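Local coordinates for protein DNA alpha-glucosyltransferase (Enterobacteria phage T4, PDB 1Y6F) that belongs to the GT-B clan of glycosyltransferases, with two parallel-sheet domains facing a cleft that holds uridine-5'-diphosphate-glucose in this structure, at residues S51-K56 and Y278-M283; Y215-F220 and F292-S297; T232-L237 and A272-C277. One frame throughout, in Å; residues are numbered along the deposited sequence.

Interaction 1: S51-K56 and Y278-M283; sequences SSHDHK and YINSEM. With UPG (uridine-5'-diphosphate-glucose), chain E.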
loop_
_atom_site.group_PDB
_atom_site.type_symbol
_atom_site.label_atom_id
_atom_site.label_comp_id
_atom_site.label_asym_id
_atom_site.label_seq_id
_atom_site.Cartn_x
_atom_site.Cartn_y
_atom_site.Cartn_z
ATOM N N SER C 51 -4.383 12.936 5.828
ATOM C CA SER C 51 -3.489 13.056 6.982
ATOM C C SER C 51 -3.021 11.716 7.570
ATOM O O SER C 51 -2.340 11.677 8.596
ATOM C CB SER C 51 -4.183 13.878 8.073
ATOM O OG SER C 51 -4.671 15.101 7.551
ATOM N N SER C 52 -3.389 10.622 6.921
ATOM C CA SER C 52 -3.003 9.301 7.381
ATOM C C SER C 52 -1.505 9.174 7.646
ATOM O O SER C 52 -1.086 8.439 8.542
ATOM C CB SER C 52 -3.433 8.273 6.349
ATOM O OG SER C 52 -4.847 8.202 6.283
ATOM N N HIS C 53 -0.695 9.877 6.861
ATOM C CA HIS C 53 0.757 9.838 7.040
ATOM C C HIS C 53 1.252 11.246 7.344
ATOM O O HIS C 53 0.626 12.219 6.937
ATOM C CB HIS C 53 1.430 9.324 5.776
ATOM C CG HIS C 53 0.838 8.057 5.250
ATOM N ND1 HIS C 53 -0.327 8.029 4.516
ATOM C CD2 HIS C 53 1.231 6.770 5.380
ATOM C CE1 HIS C 53 -0.630 6.777 4.216
ATOM N NE2 HIS C 53 0.300 5.994 4.731
ATOM N N ASP C 54 2.358 11.370 8.064
ATOM C CA ASP C 54 2.871 12.703 8.373
ATOM C C ASP C 54 3.811 13.196 7.281
ATOM O O ASP C 54 4.941 12.722 7.148
ATOM C CB ASP C 54 3.593 12.723 9.721
ATOM C CG ASP C 54 4.190 14.088 10.033
ATOM O OD1 ASP C 54 5.230 14.435 9.424
ATOM O OD2 ASP C 54 3.611 14.820 10.870
ATOM N N HIS C 55 3.330 14.169 6.515
ATOM C CA HIS C 55 4.071 14.747 5.397
ATOM C C HIS C 55 3.937 16.277 5.413
ATOM O O HIS C 55 4.735 16.990 4.804
ATOM C CB HIS C 55 3.449 14.254 4.105
ATOM C CG HIS C 55 2.040 14.706 3.949
ATOM N ND1 HIS C 55 0.995 14.102 4.615
ATOM C CD2 HIS C 55 1.517 15.792 3.333
ATOM C CE1 HIS C 55 -0.111 14.798 4.416
ATOM N NE2 HIS C 55 0.179 15.829 3.643
ATOM N N LYS C 56 2.895 16.757 6.087
ATOM C CA LYS C 56 2.572 18.182 6.183
ATOM C C LYS C 56 3.719 19.173 6.389
ATOM O O LYS C 56 3.634 20.312 5.932
ATOM C CB LYS C 56 1.513 18.390 7.273
ATOM C CG LYS C 56 0.165 18.857 6.739
ATOM C CD LYS C 56 -0.971 18.544 7.700
ATOM C CE LYS C 56 -1.347 17.055 7.684
ATOM N NZ LYS C 56 -1.946 16.609 6.386
ATOM N N TYR C 278 -7.908 5.665 9.156
ATOM C CA TYR C 278 -6.989 5.796 10.266
ATOM C C TYR C 278 -5.720 6.534 9.990
ATOM O O TYR C 278 -5.343 6.760 8.839
ATOM C CB TYR C 278 -6.637 4.407 10.808
ATOM C CG TYR C 278 -5.940 3.496 9.813
ATOM C CD1 TYR C 278 -4.557 3.550 9.627
ATOM C CD2 TYR C 278 -6.663 2.567 9.073
ATOM C CE1 TYR C 278 -3.921 2.690 8.734
ATOM C CE2 TYR C 278 -6.035 1.710 8.175
ATOM C CZ TYR C 278 -4.670 1.776 8.015
ATOM O OH TYR C 278 -4.060 0.903 7.154
ATOM N N ILE C 279 -5.072 6.911 11.085
ATOM C CA ILE C 279 -3.805 7.588 11.040
ATOM C C ILE C 279 -2.852 6.413 11.142
ATOM O O ILE C 279 -2.923 5.626 12.079
ATOM C CB ILE C 279 -3.654 8.540 12.227
ATOM C CG1 ILE C 279 -4.615 9.716 12.042
ATOM C CG2 ILE C 279 -2.223 9.033 12.334
ATOM C CD1 ILE C 279 -4.344 10.878 12.972
ATOM N N ASN C 280 -1.984 6.282 10.147
ATOM C CA ASN C 280 -1.044 5.177 10.079
ATOM C C ASN C 280 -0.228 4.875 11.339
ATOM O O ASN C 280 -0.161 3.724 11.755
ATOM C CB ASN C 280 -0.117 5.388 8.880
ATOM C CG ASN C 280 0.722 4.178 8.583
ATOM O OD1 ASN C 280 1.817 4.026 9.110
ATOM N ND2 ASN C 280 0.202 3.295 7.746
ATOM N N SER C 281 0.393 5.883 11.947
ATOM C CA SER C 281 1.187 5.646 13.151
ATOM C C SER C 281 0.312 5.189 14.306
ATOM O O SER C 281 0.758 4.435 15.161
ATOM C CB SER C 281 1.950 6.906 13.561
ATOM O OG SER C 281 1.077 8.021 13.602
ATOM N N GLU C 282 -0.932 5.642 14.338
ATOM C CA GLU C 282 -1.837 5.226 15.401
ATOM C C GLU C 282 -2.183 3.759 15.216
ATOM O O GLU C 282 -2.119 2.971 16.155
ATOM C CB GLU C 282 -3.125 6.048 15.373
ATOM C CG GLU C 282 -2.992 7.436 15.973
ATOM C CD GLU C 282 -4.270 8.240 15.847
ATOM O OE1 GLU C 282 -5.361 7.639 15.955
ATOM O OE2 GLU C 282 -4.185 9.472 15.648
ATOM N N MET C 283 -2.555 3.401 13.995
ATOM C CA MET C 283 -2.910 2.027 13.685
ATOM C C MET C 283 -1.789 1.057 14.067
ATOM O O MET C 283 -2.051 0.052 14.715
ATOM C CB MET C 283 -3.251 1.905 12.192
ATOM C CG MET C 283 -3.615 0.499 11.723
ATOM S SD MET C 283 -2.161 -0.544 11.487
ATOM C CE MET C 283 -1.686 -0.046 9.848
HETATM N N1 UPG E . -3.505 3.669 5.456
HETATM C C2 UPG E . -3.641 4.619 6.446
HETATM N N3 UPG E . -4.934 4.980 6.723
HETATM C C4 UPG E . -6.076 4.489 6.131
HETATM C C5 UPG E . -5.851 3.487 5.138
HETATM C C6 UPG E . -4.602 3.119 4.845
HETATM O O2 UPG E . -2.689 5.101 7.037
HETATM O O4 UPG E . -7.164 4.961 6.442
HETATM C C1C UPG E . -2.145 3.296 5.054
HETATM C C2C UPG E . -1.766 1.829 5.238
HETATM O O2C UPG E . -1.268 1.622 6.540
HETATM C C3C UPG E . -0.676 1.684 4.179
HETATM C C4C UPG E . -1.217 2.536 3.041
HETATM O O4C UPG E . -2.037 3.554 3.671
HETATM O O3C UPG E . 0.543 2.247 4.652
HETATM C C5C UPG E . -2.044 1.792 2.018
HETATM O O5C UPG E . -1.183 1.091 1.133
HETATM P PA UPG E . -1.507 -0.377 0.619
HETATM O O1A UPG E . -0.510 -0.666 -0.432
HETATM O O2A UPG E . -1.599 -1.272 1.801
HETATM O O3A UPG E . -3.000 -0.257 -0.028
HETATM P PB UPG E . -3.547 0.623 -1.289
HETATM O O1B UPG E . -4.446 -0.244 -2.079
HETATM O O2B UPG E . -4.074 1.882 -0.727
HETATM O O3B UPG E . -2.224 0.913 -2.137
HETATM C "C1'" UPG E . -2.111 0.986 -3.599
HETATM C "C2'" UPG E . -2.338 -0.332 -4.341
HETATM C "C3'" UPG E . -1.361 -1.360 -3.758
HETATM C "C4'" UPG E . 0.087 -0.869 -3.950
HETATM C "C5'" UPG E . 0.270 0.571 -3.422
HETATM C "C6'" UPG E . 1.598 1.187 -3.833
HETATM O "O2'" UPG E . -3.683 -0.764 -4.206
HETATM O "O3'" UPG E . -1.538 -2.626 -4.380
HETATM O "O4'" UPG E . 0.970 -1.738 -3.251
HETATM O "O5'" UPG E . -0.782 1.456 -3.912
HETATM O "O6'" UPG E . 2.200 0.481 -4.915
#

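Interaction 2: Y215-F220 and F292-S297; sequences YQMFDF and FGYQLS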
loop_
_atom_site.group_PDB
_atom_site.type_symbol
_atom_site.label_atom_id
_atom_site.label_comp_id
_atom_site.label_asym_id
_atom_site.label_seq_id
_atom_site.Cartn_x
_atom_site.Cartn_y
_atom_site.Cartn_z
ATOM N N TYR C 215 -15.034 -8.996 3.018
ATOM C CA TYR C 215 -16.153 -9.918 3.190
ATOM C C TYR C 215 -15.746 -11.141 4.010
ATOM O O TYR C 215 -16.393 -11.484 5.001
ATOM C CB TYR C 215 -16.675 -10.376 1.822
ATOM C CG TYR C 215 -17.656 -9.426 1.169
ATOM C CD1 TYR C 215 -17.619 -9.193 -0.211
ATOM C CD2 TYR C 215 -18.645 -8.782 1.924
ATOM C CE1 TYR C 215 -18.544 -8.345 -0.821
ATOM C CE2 TYR C 215 -19.573 -7.935 1.323
ATOM C CZ TYR C 215 -19.517 -7.720 -0.048
ATOM O OH TYR C 215 -20.436 -6.889 -0.647
ATOM N N GLN C 216 -14.666 -11.791 3.592
ATOM C CA GLN C 216 -14.192 -12.978 4.274
ATOM C C GLN C 216 -13.828 -12.742 5.740
ATOM O O GLN C 216 -13.831 -13.683 6.537
ATOM C CB GLN C 216 -12.996 -13.573 3.531
ATOM C CG GLN C 216 -12.557 -12.831 2.268
ATOM C CD GLN C 216 -13.577 -12.872 1.145
ATOM O OE1 GLN C 216 -14.443 -12.007 1.044
ATOM N NE2 GLN C 216 -13.477 -13.884 0.294
ATOM N N MET C 217 -13.515 -11.502 6.104
ATOM C CA MET C 217 -13.161 -11.212 7.492
ATOM C C MET C 217 -14.435 -11.249 8.312
ATOM O O MET C 217 -14.459 -11.795 9.417
ATOM C CB MET C 217 -12.517 -9.834 7.619
ATOM C CG MET C 217 -11.916 -9.538 8.987
ATOM S SD MET C 217 -10.470 -10.578 9.369
ATOM C CE MET C 217 -10.544 -10.513 11.149
ATOM N N PHE C 218 -15.492 -10.656 7.761
ATOM C CA PHE C 218 -16.801 -10.623 8.415
ATOM C C PHE C 218 -17.277 -12.051 8.618
ATOM O O PHE C 218 -17.737 -12.426 9.690
ATOM C CB PHE C 218 -17.825 -9.902 7.539
ATOM C CG PHE C 218 -17.810 -8.408 7.674
ATOM C CD1 PHE C 218 -17.877 -7.810 8.928
ATOM C CD2 PHE C 218 -17.800 -7.597 6.543
ATOM C CE1 PHE C 218 -17.942 -6.430 9.056
ATOM C CE2 PHE C 218 -17.865 -6.220 6.663
ATOM C CZ PHE C 218 -17.938 -5.635 7.925
ATOM N N ASP C 219 -17.166 -12.830 7.552
ATOM C CA ASP C 219 -17.568 -14.223 7.543
ATOM C C ASP C 219 -16.798 -14.991 8.616
ATOM O O ASP C 219 -17.372 -15.731 9.404
ATOM C CB ASP C 219 -17.286 -14.805 6.152
ATOM C CG ASP C 219 -17.954 -16.141 5.928
ATOM O OD1 ASP C 219 -17.783 -16.707 4.829
ATOM O OD2 ASP C 219 -18.651 -16.623 6.846
ATOM N N PHE C 220 -15.490 -14.790 8.646
ATOM C CA PHE C 220 -14.629 -15.462 9.603
ATOM C C PHE C 220 -14.949 -15.078 11.047
ATOM O O PHE C 220 -14.776 -15.881 11.963
ATOM C CB PHE C 220 -13.174 -15.118 9.298
ATOM C CG PHE C 220 -12.183 -15.887 10.116
ATOM C CD1 PHE C 220 -12.022 -17.261 9.931
ATOM C CD2 PHE C 220 -11.382 -15.233 11.042
ATOM C CE1 PHE C 220 -11.068 -17.969 10.657
ATOM C CE2 PHE C 220 -10.421 -15.930 11.775
ATOM C CZ PHE C 220 -10.262 -17.298 11.581
ATOM N N PHE C 292 -3.636 -10.794 16.360
ATOM C CA PHE C 292 -3.486 -11.087 14.945
ATOM C C PHE C 292 -3.983 -9.981 14.017
ATOM O O PHE C 292 -5.071 -9.438 14.208
ATOM C CB PHE C 292 -4.230 -12.392 14.617
ATOM C CG PHE C 292 -3.897 -13.524 15.541
ATOM C CD1 PHE C 292 -4.386 -13.540 16.843
ATOM C CD2 PHE C 292 -3.042 -14.537 15.135
ATOM C CE1 PHE C 292 -4.018 -14.549 17.734
ATOM C CE2 PHE C 292 -2.669 -15.555 16.020
ATOM C CZ PHE C 292 -3.157 -15.557 17.323
ATOM N N GLY C 293 -3.172 -9.670 13.011
ATOM C CA GLY C 293 -3.526 -8.666 12.030
ATOM C C GLY C 293 -3.924 -9.390 10.758
ATOM O O GLY C 293 -3.303 -10.376 10.383
ATOM N N TYR C 294 -4.957 -8.898 10.090
ATOM C CA TYR C 294 -5.442 -9.536 8.880
ATOM C C TYR C 294 -5.356 -8.614 7.688
ATOM O O TYR C 294 -5.671 -7.433 7.794
ATOM C CB TYR C 294 -6.888 -9.963 9.072
ATOM C CG TYR C 294 -7.074 -11.012 10.133
ATOM C CD1 TYR C 294 -7.393 -12.321 9.786
ATOM C CD2 TYR C 294 -6.980 -10.685 11.491
ATOM C CE1 TYR C 294 -7.633 -13.280 10.757
ATOM C CE2 TYR C 294 -7.217 -11.641 12.473
ATOM C CZ TYR C 294 -7.554 -12.935 12.096
ATOM O OH TYR C 294 -7.896 -13.862 13.050
ATOM N N GLN C 295 -4.939 -9.174 6.559
ATOM C CA GLN C 295 -4.795 -8.428 5.314
ATOM C C GLN C 295 -5.110 -9.453 4.247
ATOM O O GLN C 295 -4.220 -10.144 3.753
ATOM C CB GLN C 295 -3.356 -7.915 5.181
ATOM C CG GLN C 295 -3.213 -6.624 4.378
ATOM C CD GLN C 295 -3.174 -6.865 2.884
ATOM O OE1 GLN C 295 -3.648 -7.882 2.397
ATOM N NE2 GLN C 295 -2.616 -5.915 2.146
ATOM N N LEU C 296 -6.387 -9.562 3.903
ATOM C CA LEU C 296 -6.824 -10.553 2.933
ATOM C C LEU C 296 -6.931 -10.129 1.478
ATOM O O LEU C 296 -7.903 -10.466 0.805
ATOM C CB LEU C 296 -8.154 -11.155 3.391
ATOM C CG LEU C 296 -8.076 -12.260 4.454
ATOM C CD1 LEU C 296 -7.125 -11.862 5.560
ATOM C CD2 LEU C 296 -9.457 -12.511 5.025
ATOM N N SER C 297 -5.933 -9.407 0.980
ATOM C CA SER C 297 -5.954 -8.993 -0.415
ATOM C C SER C 297 -5.926 -10.267 -1.244
ATOM O O SER C 297 -5.038 -11.100 -1.080
ATOM C CB SER C 297 -4.731 -8.133 -0.749
ATOM O OG SER C 297 -4.797 -6.872 -0.103
#

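Interaction 3: T232-L237 and A272-C277; sequences TVMEGL and AQILDC. With UPG (uridine-5'-diphosphate-glucose), chain E.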
loop_
_atom_site.group_PDB
_atom_site.type_symbol
_atom_site.label_atom_id
_atom_site.label_comp_id
_atom_site.label_asym_id
_atom_site.label_seq_id
_atom_site.Cartn_x
_atom_site.Cartn_y
_atom_site.Cartn_z
ATOM N N THR C 232 -13.280 -8.609 17.070
ATOM C CA THR C 232 -12.759 -8.201 15.770
ATOM C C THR C 232 -12.885 -6.719 15.460
ATOM O O THR C 232 -13.949 -6.125 15.616
ATOM C CB THR C 232 -13.432 -8.974 14.635
ATOM O OG1 THR C 232 -12.962 -10.325 14.653
ATOM C CG2 THR C 232 -13.101 -8.346 13.283
ATOM N N VAL C 233 -11.777 -6.137 15.011
ATOM C CA VAL C 233 -11.715 -4.730 14.630
ATOM C C VAL C 233 -11.294 -4.639 13.167
ATOM O O VAL C 233 -10.334 -5.281 12.737
ATOM C CB VAL C 233 -10.674 -3.956 15.453
ATOM C CG1 VAL C 233 -10.508 -2.559 14.877
ATOM C CG2 VAL C 233 -11.102 -3.884 16.906
ATOM N N MET C 234 -12.016 -3.850 12.394
ATOM C CA MET C 234 -11.665 -3.685 10.999
ATOM C C MET C 234 -11.407 -2.207 10.804
ATOM O O MET C 234 -12.322 -1.389 10.889
ATOM C CB MET C 234 -12.796 -4.168 10.104
ATOM C CG MET C 234 -12.964 -5.658 10.145
ATOM S SD MET C 234 -14.305 -6.196 9.108
ATOM C CE MET C 234 -13.536 -6.084 7.546
ATOM N N GLU C 235 -10.148 -1.865 10.568
ATOM C CA GLU C 235 -9.776 -0.478 10.386
ATOM C C GLU C 235 -9.585 -0.055 8.944
ATOM O O GLU C 235 -8.941 -0.750 8.168
ATOM C CB GLU C 235 -8.490 -0.174 11.139
ATOM C CG GLU C 235 -8.574 -0.388 12.620
ATOM C CD GLU C 235 -7.430 0.279 13.310
ATOM O OE1 GLU C 235 -6.887 1.219 12.707
ATOM O OE2 GLU C 235 -7.077 -0.114 14.436
ATOM N N GLY C 236 -10.149 1.102 8.601
ATOM C CA GLY C 236 -9.985 1.637 7.267
ATOM C C GLY C 236 -11.133 1.512 6.298
ATOM O O GLY C 236 -10.968 1.813 5.117
ATOM N N LEU C 237 -12.291 1.068 6.768
ATOM C CA LEU C 237 -13.428 0.940 5.875
ATOM C C LEU C 237 -14.154 2.266 5.793
ATOM O O LEU C 237 -14.492 2.850 6.821
ATOM C CB LEU C 237 -14.408 -0.127 6.367
ATOM C CG LEU C 237 -14.322 -1.547 5.804
ATOM C CD1 LEU C 237 -15.695 -2.178 5.915
ATOM C CD2 LEU C 237 -13.903 -1.539 4.348
ATOM N N ALA C 272 -18.577 -6.984 14.291
ATOM C CA ALA C 272 -17.327 -6.436 13.782
ATOM C C ALA C 272 -17.291 -4.937 14.094
ATOM O O ALA C 272 -18.192 -4.211 13.697
ATOM C CB ALA C 272 -17.233 -6.666 12.260
ATOM N N GLN C 273 -16.274 -4.481 14.824
ATOM C CA GLN C 273 -16.135 -3.057 15.148
ATOM C C GLN C 273 -15.378 -2.368 13.994
ATOM O O GLN C 273 -14.157 -2.472 13.915
ATOM C CB GLN C 273 -15.326 -2.870 16.437
ATOM C CG GLN C 273 -15.776 -3.684 17.643
ATOM C CD GLN C 273 -17.046 -3.156 18.284
ATOM O OE1 GLN C 273 -18.151 -3.574 17.936
ATOM N NE2 GLN C 273 -16.893 -2.221 19.220
ATOM N N ILE C 274 -16.097 -1.662 13.120
ATOM C CA ILE C 274 -15.494 -0.990 11.970
ATOM C C ILE C 274 -14.997 0.443 12.215
ATOM O O ILE C 274 -15.769 1.296 12.637
ATOM C CB ILE C 274 -16.498 -0.932 10.798
ATOM C CG1 ILE C 274 -17.073 -2.315 10.538
ATOM C CG2 ILE C 274 -15.814 -0.427 9.540
ATOM C CD1 ILE C 274 -16.016 -3.365 10.294
ATOM N N LEU C 275 -13.717 0.704 11.940
ATOM C CA LEU C 275 -13.143 2.050 12.099
ATOM C C LEU C 275 -13.086 2.715 10.717
ATOM O O LEU C 275 -12.600 2.129 9.751
ATOM C CB LEU C 275 -11.740 1.990 12.722
ATOM C CG LEU C 275 -10.993 3.312 12.974
ATOM C CD1 LEU C 275 -11.845 4.287 13.780
ATOM C CD2 LEU C 275 -9.700 3.020 13.720
ATOM N N ASP C 276 -13.602 3.940 10.647
ATOM C CA ASP C 276 -13.693 4.726 9.414
ATOM C C ASP C 276 -12.456 4.738 8.528
ATOM O O ASP C 276 -12.433 4.125 7.461
ATOM C CB ASP C 276 -14.065 6.175 9.757
ATOM C CG ASP C 276 -14.397 7.001 8.526
ATOM O OD1 ASP C 276 -14.588 8.229 8.670
ATOM O OD2 ASP C 276 -14.475 6.423 7.416
ATOM N N CYS C 277 -11.454 5.488 8.967
ATOM C CA CYS C 277 -10.184 5.633 8.273
ATOM C C CYS C 277 -9.195 5.828 9.408
ATOM O O CYS C 277 -9.591 6.147 10.522
ATOM C CB CYS C 277 -10.193 6.865 7.356
ATOM S SG CYS C 277 -9.691 8.416 8.142
HETATM N N1 UPG E . -3.505 3.669 5.456
HETATM C C2 UPG E . -3.641 4.619 6.446
HETATM N N3 UPG E . -4.934 4.980 6.723
HETATM C C4 UPG E . -6.076 4.489 6.131
HETATM C C5 UPG E . -5.851 3.487 5.138
HETATM C C6 UPG E . -4.602 3.119 4.845
HETATM O O2 UPG E . -2.689 5.101 7.037
HETATM O O4 UPG E . -7.164 4.961 6.442
HETATM C C1C UPG E . -2.145 3.296 5.054
HETATM C C2C UPG E . -1.766 1.829 5.238
HETATM O O2C UPG E . -1.268 1.622 6.540
HETATM C C3C UPG E . -0.676 1.684 4.179
HETATM C C4C UPG E . -1.217 2.536 3.041
HETATM O O4C UPG E . -2.037 3.554 3.671
HETATM O O3C UPG E . 0.543 2.247 4.652
HETATM C C5C UPG E . -2.044 1.792 2.018
HETATM O O5C UPG E . -1.183 1.091 1.133
HETATM P PA UPG E . -1.507 -0.377 0.619
HETATM O O1A UPG E . -0.510 -0.666 -0.432
HETATM O O2A UPG E . -1.599 -1.272 1.801
HETATM O O3A UPG E . -3.000 -0.257 -0.028
HETATM P PB UPG E . -3.547 0.623 -1.289
HETATM O O1B UPG E . -4.446 -0.244 -2.079
HETATM O O2B UPG E . -4.074 1.882 -0.727
HETATM O O3B UPG E . -2.224 0.913 -2.137
HETATM C "C1'" UPG E . -2.111 0.986 -3.599
HETATM C "C2'" UPG E . -2.338 -0.332 -4.341
HETATM C "C3'" UPG E . -1.361 -1.360 -3.758
HETATM C "C4'" UPG E . 0.087 -0.869 -3.950
HETATM C "C5'" UPG E . 0.270 0.571 -3.422
HETATM C "C6'" UPG E . 1.598 1.187 -3.833
HETATM O "O2'" UPG E . -3.683 -0.764 -4.206
HETATM O "O3'" UPG E . -1.538 -2.626 -4.380
HETATM O "O4'" UPG E . 0.970 -1.738 -3.251
HETATM O "O5'" UPG E . -0.782 1.456 -3.912
HETATM O "O6'" UPG E . 2.200 0.481 -4.915
#

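Interaction 1: S51-K56 and Y278-M283
Ser52 meets Tyr278 and Asn280 in a buried, mainly polar contact that bridges the cleft of the fold: residues 51-56 lie in a loop of the first parallel sheet's half, while 278-283 lead from the second sheet into helix 280-287. Two hydrogen bonds join them. The backbone N of Asn280, in the first turn of that helix, donates to a lone pair of Ser52 O (2.8 Å) in the carbonyl plane, and Ser52 OG donates to Tyr278 O at 3.0 Å. Serine is small enough to let Ser52 CA and Ile279 CA approach to 4.1 Å, yet can still donate.

Tyr278 O also accepts a hydrogen bond from N3 of uridine-5'-diphosphate-glucose at 2.8 Å, so two donors grip this carbonyl. Tyr278 N donates to ligand O4 at 2.9 Å; both ligand bonds are nearly straight (173°), and one residue's backbone reads the uracil edge. Its side chain, with CG between the backbone N and carbonyl carbon (chi1 62°), folds back so that one ring face lies against the base, ligand N3 3.1 Å above the ring plane. Met283 CG packs on the opposite face. His53 presents a ring edge to the ligand's ribose, NE2 lying 3.5 Å from O4C. The Asn280 amide is held by Glu314 through ND2. Such a base-holding backbone segment at the interdomain cleft is consistent with the nucleotide site of a GT-B glycosyltransferase.

Interaction 2: Y215-F220 and F292-S297
Met217 sets the SD-CE end of its side chain flat over one face of the Tyr294 ring, while the chain as a whole comes from the helix at about a right angle to the tyrosine. The terminal methyl CE stands over the middle, 3.5 Å from the centroid of the Tyr294 ring, a CH-pi contact. SD sits nearer the root of the ring, 3.5 Å from Tyr294 CG, and makes this also a Met-aromatic contact. With CG anti to the backbone N (chi1 -171°), a bend at chi2 (67°) brings SD to the ring, and the extended last torsion (chi3 -155°) carries CE on to its centre, a course that an unbranched, flexible residue follows easily.

Phe220, one turn further along helix 214-225, reaches the far end of the same tyrosine. Its edge does the touching: CE2 lies 3.5 Å from Tyr294 OH and 4.0 Å from Tyr294 CE1, and the two side chains cross at about a right angle. The hydroxyl is buried here, but a hydrogen bond with Asn202 ND2 satisfies it. Phe220 in turn meets Phe351 edge-to-face.

At the other end, Leu296 points CD2 at the aliphatic part of Gln216, 4.0 Å from Gln216 CB.

The helix therefore rests on the sheet without a hydrogen bond between these segments. Dispersion, together with a polarisable sulfur and a methyl over an electron-rich ring, probably supplies the adhesion, and the Tyr294 hydroxyl finds its partner on the neighbouring strand 201-205.

Interaction 3: T232-L237 and A272-C277
Met234 runs alongside Ile274, its neighbour on the adjacent parallel strand. Its CB meets Ile274 CD1 closely, at 3.3 Å; CG passes the same methyl at 3.8 Å, and SD still lies 3.5 Å from Ile274 CD1. SD also faces Ala272 CB more loosely, and after the bend at chi3 (77°) the terminal CE leaves the neighbouring strand for Met217 of helix 214-225. Long and flexible, methionine can thus reach from the sheet to that helix. Past the strand end, Leu237 CB packs against Ile274 CG2 at 3.5 Å, so the two branches of the isoleucine serve two different residues.

Across the backbones the bonds alternate as in a regular parallel pair: Gln273 N to Thr232 O, Met234 N to Gln273 O, then Leu275 N to Met234 O, the shortest at 2.7 Å. Leu275 O takes the next, from Gly236 N (2.9 Å), and a weak second one from Leu237 N. Here the strand turns off at Gly236, whose positive phi (103°) suits a residue without a side chain.

On the other face, the stem and carboxylate of Glu235 both lie along Leu275 CD2, OE1 at 3.5 Å from it, while OE2 makes salt bridges with Arg203 and Arg286. Just after strand 272-275, Cys277 CA lies 3.6 Å from O4 of uridine-5'-diphosphate-glucose.

Directional backbone bonds fix the register. The Met234 and Ile274 face is apolar; the other mixes apolar chains with one buried carboxylate, whose charge the two arginines would probably stabilise.

All three contacts are buried, yet they sit differently. Interactions 2 and 3 belong to the second parallel sheet: interaction 3 joins two neighbouring strands through their backbones, whereas interaction 2 seats a helix on that sheet by side chains alone. They share an apolar layer, in which Phe218 CE1 lies 3.3 Å from Ala272 CB. Interaction 1 lies at the cleft, where a loop of the other sheet's half meets the segment that follows strand 272-275 after a short turn, and it is correspondingly polar. It touches interaction 3 through Met283 and Tyr278, which pack on Glu235, and both contact uridine-5'-diphosphate-glucose. Interaction 2 stands further from the ligand.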